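Local coordinates for Non-structural protein 3 (Porcine deltacoronavirus, PDB 6LN0) that is a multidomain coronavirus replication protein carrying a macro domain and a zinc-bearing papain-like protease domain, which probably cleaves the viral polyprotein, at residues N248-K256 against Y287-V296. Sequence-based numbering, arbitrary orientation.
Sequences NGLMHLKQK and YLNGNPNRFV
Tyr287 reaches across to the strand 250-253 and gives its hydroxyl hydrogen to a backbone carbonyl. The bond from Tyr287 OH to Met251 O is 3.0 Å long. The hydroxyl meets this oxygen from above the carbonyl plane, 43° out of it. Met251 O takes a second hydrogen bond from Gln270 NE2, so two side chains grip one strand carbonyl. The Tyr287 ring turns its edge to Met251 O and to Leu253 CD1.

Met251 and Tyr287 lie alongside each other, pointing opposite ways, with Met251 CG 4.1 Å from Tyr287 CE1. The Met251 chain bends at chi2 (75°) and chi3 (80°), which brings its methyl over the turn from Tyr287 to Gly290. There Met251 CE lies close to Leu288 O. Leu288 CD2 packs on Met251 CB at 4.0 Å. Near the CE2 edge of the ring, Leu253 and Val296 meet tip to tip, with Leu253 CD1 4.1 Å from Val296 CG2. Pro292 CB also touches Leu253 CD1.

After the helix 278-287, Gly290 has positive phi in a Schellman motif, and its N bonds back to Tyr287 O. The chain then turns into the helix 293-302. The contact thus packs this helix-to-helix junction against a two-stranded antiparallel hairpin of the papain-like protease domain. Val244 of the partner strand 244-247 touches Leu253, Tyr287 and Pro292, while the helix 260-270 supplies Gln270 beside Leu288.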
ATOM      1  N   ASN A 248      34.264   4.033 -25.893  1.00 66.66           N
ATOM      2  CA  ASN A 248      34.680   2.734 -26.433  1.00 62.96           C
ATOM      3  C   ASN A 248      33.559   2.051 -27.212  1.00 61.83           C
ATOM      4  O   ASN A 248      33.349   0.841 -27.106  1.00 67.19           O
ATOM      5  CB  ASN A 248      35.178   1.799 -25.331  1.00 67.12           C
ATOM      6  CG  ASN A 248      36.161   2.464 -24.408  1.00 71.76           C
ATOM      7  OD1 ASN A 248      35.936   3.580 -23.961  1.00 72.40           O
ATOM      8  ND2 ASN A 248      37.264   1.775 -24.109  1.00 78.40           N
ATOM      9  N   GLY A 249      32.813   2.831 -27.988  1.00 57.96           N
ATOM     10  CA  GLY A 249      31.740   2.276 -28.791  1.00 63.05           C
ATOM     11  C   GLY A 249      30.465   1.918 -28.055  1.00 68.51           C
ATOM     12  O   GLY A 249      29.477   1.578 -28.716  1.00 74.71           O
ATOM     13  N   LEU A 250      30.435   1.983 -26.720  1.00 60.89           N
ATOM     14  CA  LEU A 250      29.249   1.642 -25.946  1.00 64.57           C
ATOM     15  C   LEU A 250      28.829   2.804 -25.046  1.00 64.69           C
ATOM     16  O   LEU A 250      29.657   3.623 -24.632  1.00 67.46           O
ATOM     17  CB  LEU A 250      29.496   0.391 -25.094  1.00 58.01           C
ATOM     18  CG  LEU A 250      30.716   0.353 -24.184  1.00 55.66           C
ATOM     19  CD1 LEU A 250      30.423   1.068 -22.880  1.00 57.95           C
ATOM     20  CD2 LEU A 250      31.102  -1.086 -23.908  1.00 58.36           C
ATOM     21  N   MET A 251      27.539   2.855 -24.717  1.00 63.89           N
ATOM     22  CA  MET A 251      27.036   3.834 -23.747  1.00 64.22           C
ATOM     23  C   MET A 251      27.337   3.325 -22.336  1.00 54.11           C
ATOM     24  O   MET A 251      26.821   2.285 -21.921  1.00 59.24           O
ATOM     25  CB  MET A 251      25.545   4.079 -23.965  1.00 61.49           C
ATOM     26  CG  MET A 251      24.969   5.204 -23.106  1.00 69.75           C
ATOM     27  SD  MET A 251      25.413   6.881 -23.640  1.00 69.37           S
ATOM     28  CE  MET A 251      24.256   7.145 -24.974  1.00 68.76           C
ATOM     29  N   HIS A 252      28.199   4.033 -21.616  1.00 56.80           N
ATOM     30  CA  HIS A 252      28.724   3.601 -20.329  1.00 53.96           C
ATOM     31  C   HIS A 252      28.013   4.316 -19.191  1.00 56.32           C
ATOM     32  O   HIS A 252      27.626   5.480 -19.307  1.00 57.05           O
ATOM     33  CB  HIS A 252      30.227   3.886 -20.227  1.00 52.70           C
ATOM     34  CG  HIS A 252      30.808   3.625 -18.868  1.00 49.38           C
ATOM     35  ND1 HIS A 252      30.997   2.352 -18.371  1.00 54.98           N
ATOM     36  CD2 HIS A 252      31.254   4.468 -17.906  1.00 51.44           C
ATOM     37  CE1 HIS A 252      31.522   2.420 -17.160  1.00 50.20           C
ATOM     38  NE2 HIS A 252      31.684   3.694 -16.851  1.00 50.51           N
ATOM     39  N   LEU A 253      27.889   3.628 -18.068  1.00 54.86           N
ATOM     40  CA  LEU A 253      27.228   4.189 -16.903  1.00 56.52           C
ATOM     41  C   LEU A 253      28.314   4.663 -15.953  1.00 55.15           C
ATOM     42  O   LEU A 253      28.965   3.843 -15.299  1.00 53.34           O
ATOM     43  CB  LEU A 253      26.305   3.168 -16.241  1.00 54.20           C
ATOM     44  CG  LEU A 253      25.553   3.632 -14.992  1.00 52.68           C
ATOM     45  CD1 LEU A 253      24.368   4.511 -15.351  1.00 51.10           C
ATOM     46  CD2 LEU A 253      25.094   2.453 -14.177  1.00 49.27           C
ATOM     47  N   LYS A 254      28.478   5.991 -15.868  1.00 60.77           N
ATOM     48  CA  LYS A 254      29.544   6.613 -15.082  1.00 62.25           C
ATOM     49  C   LYS A 254      29.565   6.071 -13.658  1.00 56.99           C
ATOM     50  O   LYS A 254      28.522   5.912 -13.021  1.00 61.78           O
ATOM     51  CB  LYS A 254      29.364   8.142 -15.069  1.00 61.15           C
ATOM     52  CG  LYS A 254      30.426   8.919 -14.267  1.00 60.30           C
ATOM     53  CD  LYS A 254      30.442  10.433 -14.596  1.00 61.62           C
ATOM     54  CE  LYS A 254      31.172  10.746 -15.914  1.00 77.32           C
ATOM     55  NZ  LYS A 254      31.521  12.195 -16.111  1.00 75.53           N
ATOM     56  N   GLN A 255      30.769   5.770 -13.173  1.00 57.96           N
ATOM     57  CA  GLN A 255      30.931   5.160 -11.858  1.00 60.89           C
ATOM     58  C   GLN A 255      30.363   6.073 -10.769  1.00 63.66           C
ATOM     59  O   GLN A 255      30.575   7.290 -10.775  1.00 63.10           O
ATOM     60  CB  GLN A 255      32.417   4.859 -11.615  1.00 53.02           C
ATOM     61  CG  GLN A 255      32.819   4.542 -10.180  1.00 60.94           C
ATOM     62  CD  GLN A 255      32.165   3.283  -9.635  1.00 64.66           C
ATOM     63  OE1 GLN A 255      32.319   2.193 -10.197  1.00 60.99           O
ATOM     64  NE2 GLN A 255      31.428   3.425  -8.520  1.00 66.07           N
ATOM     65  N   LYS A 256      29.619   5.476  -9.836  1.00 62.41           N
ATOM     66  CA  LYS A 256      28.907   6.229  -8.808  1.00 60.05           C
ATOM     67  C   LYS A 256      28.167   5.295  -7.864  1.00 60.99           C
ATOM     68  O   LYS A 256      27.488   4.368  -8.317  1.00 57.71           O
ATOM     69  CB  LYS A 256      27.903   7.194  -9.438  1.00 60.54           C
ATOM     70  CG  LYS A 256      27.006   7.902  -8.438  1.00 57.34           C
ATOM     71  CD  LYS A 256      26.457   9.172  -9.042  1.00 54.10           C
ATOM     72  CE  LYS A 256      25.107   9.512  -8.465  1.00 60.73           C
ATOM     73  NZ  LYS A 256      24.560  10.776  -9.051  1.00 59.21           N
ATOM     74  N   TYR A 287      17.937   4.045 -21.996  1.00 57.45           N
ATOM     75  CA  TYR A 287      19.321   4.090 -21.537  1.00 58.41           C
ATOM     76  C   TYR A 287      20.275   4.415 -22.682  1.00 61.37           C
ATOM     77  O   TYR A 287      21.144   5.286 -22.554  1.00 62.91           O
ATOM     78  CB  TYR A 287      19.684   2.752 -20.885  1.00 54.63           C
ATOM     79  CG  TYR A 287      21.149   2.564 -20.527  1.00 57.61           C
ATOM     80  CD1 TYR A 287      22.082   2.126 -21.474  1.00 56.94           C
ATOM     81  CD2 TYR A 287      21.596   2.784 -19.236  1.00 54.22           C
ATOM     82  CE1 TYR A 287      23.413   1.946 -21.135  1.00 54.05           C
ATOM     83  CE2 TYR A 287      22.926   2.590 -18.898  1.00 51.66           C
ATOM     84  CZ  TYR A 287      23.816   2.181 -19.844  1.00 50.23           C
ATOM     85  OH  TYR A 287      25.128   2.007 -19.483  1.00 62.11           O
ATOM     86  N   LEU A 288      20.123   3.728 -23.817  1.00 60.10           N
ATOM     87  CA  LEU A 288      21.045   3.943 -24.928  1.00 67.03           C
ATOM     88  C   LEU A 288      20.939   5.343 -25.516  1.00 71.19           C
ATOM     89  O   LEU A 288      21.805   5.729 -26.311  1.00 70.55           O
ATOM     90  CB  LEU A 288      20.811   2.913 -26.032  1.00 57.51           C
ATOM     91  CG  LEU A 288      21.409   1.517 -25.854  1.00 60.26           C
ATOM     92  CD1 LEU A 288      21.178   0.683 -27.118  1.00 54.86           C
ATOM     93  CD2 LEU A 288      22.888   1.553 -25.485  1.00 52.01           C
ATOM     94  N   ASN A 289      19.914   6.108 -25.141  1.00 66.69           N
ATOM     95  CA  ASN A 289      19.728   7.462 -25.638  1.00 66.60           C
ATOM     96  C   ASN A 289      19.936   8.533 -24.574  1.00 65.37           C
ATOM     97  O   ASN A 289      19.750   9.716 -24.870  1.00 63.12           O
ATOM     98  CB  ASN A 289      18.331   7.605 -26.255  1.00 71.18           C
ATOM     99  CG  ASN A 289      18.234   6.947 -27.619  1.00 75.50           C
ATOM    100  OD1 ASN A 289      19.221   6.418 -28.137  1.00 78.90           O
ATOM    101  ND2 ASN A 289      17.048   6.971 -28.204  1.00 72.07           N
ATOM    102  N   GLY A 290      20.304   8.161 -23.350  1.00 66.16           N
ATOM    103  CA  GLY A 290      20.604   9.130 -22.312  1.00 64.29           C
ATOM    104  C   GLY A 290      19.661   9.148 -21.129  1.00 64.42           C
ATOM    105  O   GLY A 290      19.847   9.991 -20.241  1.00 68.86           O
ATOM    106  N   ASN A 291      18.645   8.260 -21.083  1.00 66.53           N
ATOM    107  CA  ASN A 291      17.735   8.138 -19.941  1.00 62.91           C
ATOM    108  C   ASN A 291      17.998   6.845 -19.190  1.00 61.35           C
ATOM    109  O   ASN A 291      17.184   5.914 -19.254  1.00 61.95           O
ATOM    110  CB  ASN A 291      16.264   8.125 -20.351  1.00 63.16           C
ATOM    111  CG  ASN A 291      15.893   9.276 -21.219  1.00 69.88           C
ATOM    112  OD1 ASN A 291      16.762   9.940 -21.785  1.00 68.25           O
ATOM    113  ND2 ASN A 291      14.578   9.532 -21.339  1.00 73.85           N
ATOM    114  N   PRO A 292      19.088   6.756 -18.434  1.00 59.85           N
ATOM    115  CA  PRO A 292      19.414   5.490 -17.774  1.00 56.41           C
ATOM    116  C   PRO A 292      18.482   5.126 -16.621  1.00 52.78           C
ATOM    117  O   PRO A 292      18.623   4.037 -16.048  1.00 51.34           O
ATOM    118  CB  PRO A 292      20.833   5.741 -17.268  1.00 53.84           C
ATOM    119  CG  PRO A 292      20.832   7.219 -16.964  1.00 56.82           C
ATOM    120  CD  PRO A 292      19.908   7.875 -17.942  1.00 55.77           C
ATOM    121  N   ASN A 293      17.525   5.977 -16.269  1.00 49.00           N
ATOM    122  CA  ASN A 293      16.908   5.867 -14.954  1.00 52.85           C
ATOM    123  C   ASN A 293      16.067   4.602 -14.822  1.00 48.58           C
ATOM    124  O   ASN A 293      16.239   3.833 -13.871  1.00 49.94           O
ATOM    125  CB  ASN A 293      16.077   7.112 -14.667  1.00 50.80           C
ATOM    126  CG  ASN A 293      16.924   8.246 -14.144  1.00 55.91           C
ATOM    127  OD1 ASN A 293      18.070   8.421 -14.558  1.00 59.31           O
ATOM    128  ND2 ASN A 293      16.372   9.018 -13.215  1.00 62.24           N
ATOM    129  N   ARG A 294      15.166   4.357 -15.764  1.00 43.65           N
ATOM    130  CA  ARG A 294      14.273   3.218 -15.598  1.00 48.44           C
ATOM    131  C   ARG A 294      15.041   1.902 -15.697  1.00 46.86           C
ATOM    132  O   ARG A 294      14.913   1.026 -14.827  1.00 44.98           O
ATOM    133  CB  ARG A 294      13.142   3.302 -16.621  1.00 45.11           C
ATOM    134  CG  ARG A 294      12.170   4.424 -16.275  1.00 50.93           C
ATOM    135  CD  ARG A 294      11.238   4.798 -17.413  1.00 58.28           C
ATOM    136  NE  ARG A 294      10.100   3.890 -17.478  1.00 61.92           N
ATOM    137  CZ  ARG A 294       9.674   3.278 -18.587  1.00 60.68           C
ATOM    138  NH1 ARG A 294      10.274   3.488 -19.748  1.00 53.57           N
ATOM    139  NH2 ARG A 294       8.635   2.447 -18.536  1.00 61.61           N
ATOM    140  N   PHE A 295      15.878   1.770 -16.731  1.00 49.45           N
ATOM    141  CA  PHE A 295      16.621   0.535 -16.967  1.00 42.69           C
ATOM    142  C   PHE A 295      17.488   0.170 -15.774  1.00 44.26           C
ATOM    143  O   PHE A 295      17.513  -0.987 -15.349  1.00 44.70           O
ATOM    144  CB  PHE A 295      17.472   0.707 -18.220  1.00 51.30           C
ATOM    145  CG  PHE A 295      18.159  -0.538 -18.682  1.00 47.45           C
ATOM    146  CD1 PHE A 295      17.439  -1.703 -18.907  1.00 47.03           C
ATOM    147  CD2 PHE A 295      19.517  -0.533 -18.953  1.00 46.12           C
ATOM    148  CE1 PHE A 295      18.058  -2.848 -19.370  1.00 46.07           C
ATOM    149  CE2 PHE A 295      20.159  -1.684 -19.427  1.00 45.96           C
ATOM    150  CZ  PHE A 295      19.430  -2.840 -19.635  1.00 48.79           C
ATOM    151  N   VAL A 296      18.188   1.148 -15.205  1.00 42.05           N
ATOM    152  CA  VAL A 296      19.052   0.896 -14.057  1.00 41.12           C
ATOM    153  C   VAL A 296      18.235   0.543 -12.827  1.00 39.45           C
ATOM    154  O   VAL A 296      18.619  -0.332 -12.036  1.00 41.56           O
ATOM    155  CB  VAL A 296      19.951   2.122 -13.794  1.00 42.62           C
ATOM    156  CG1 VAL A 296      20.677   1.948 -12.498  1.00 39.40           C
ATOM    157  CG2 VAL A 296      20.971   2.286 -14.933  1.00 46.58           C
TER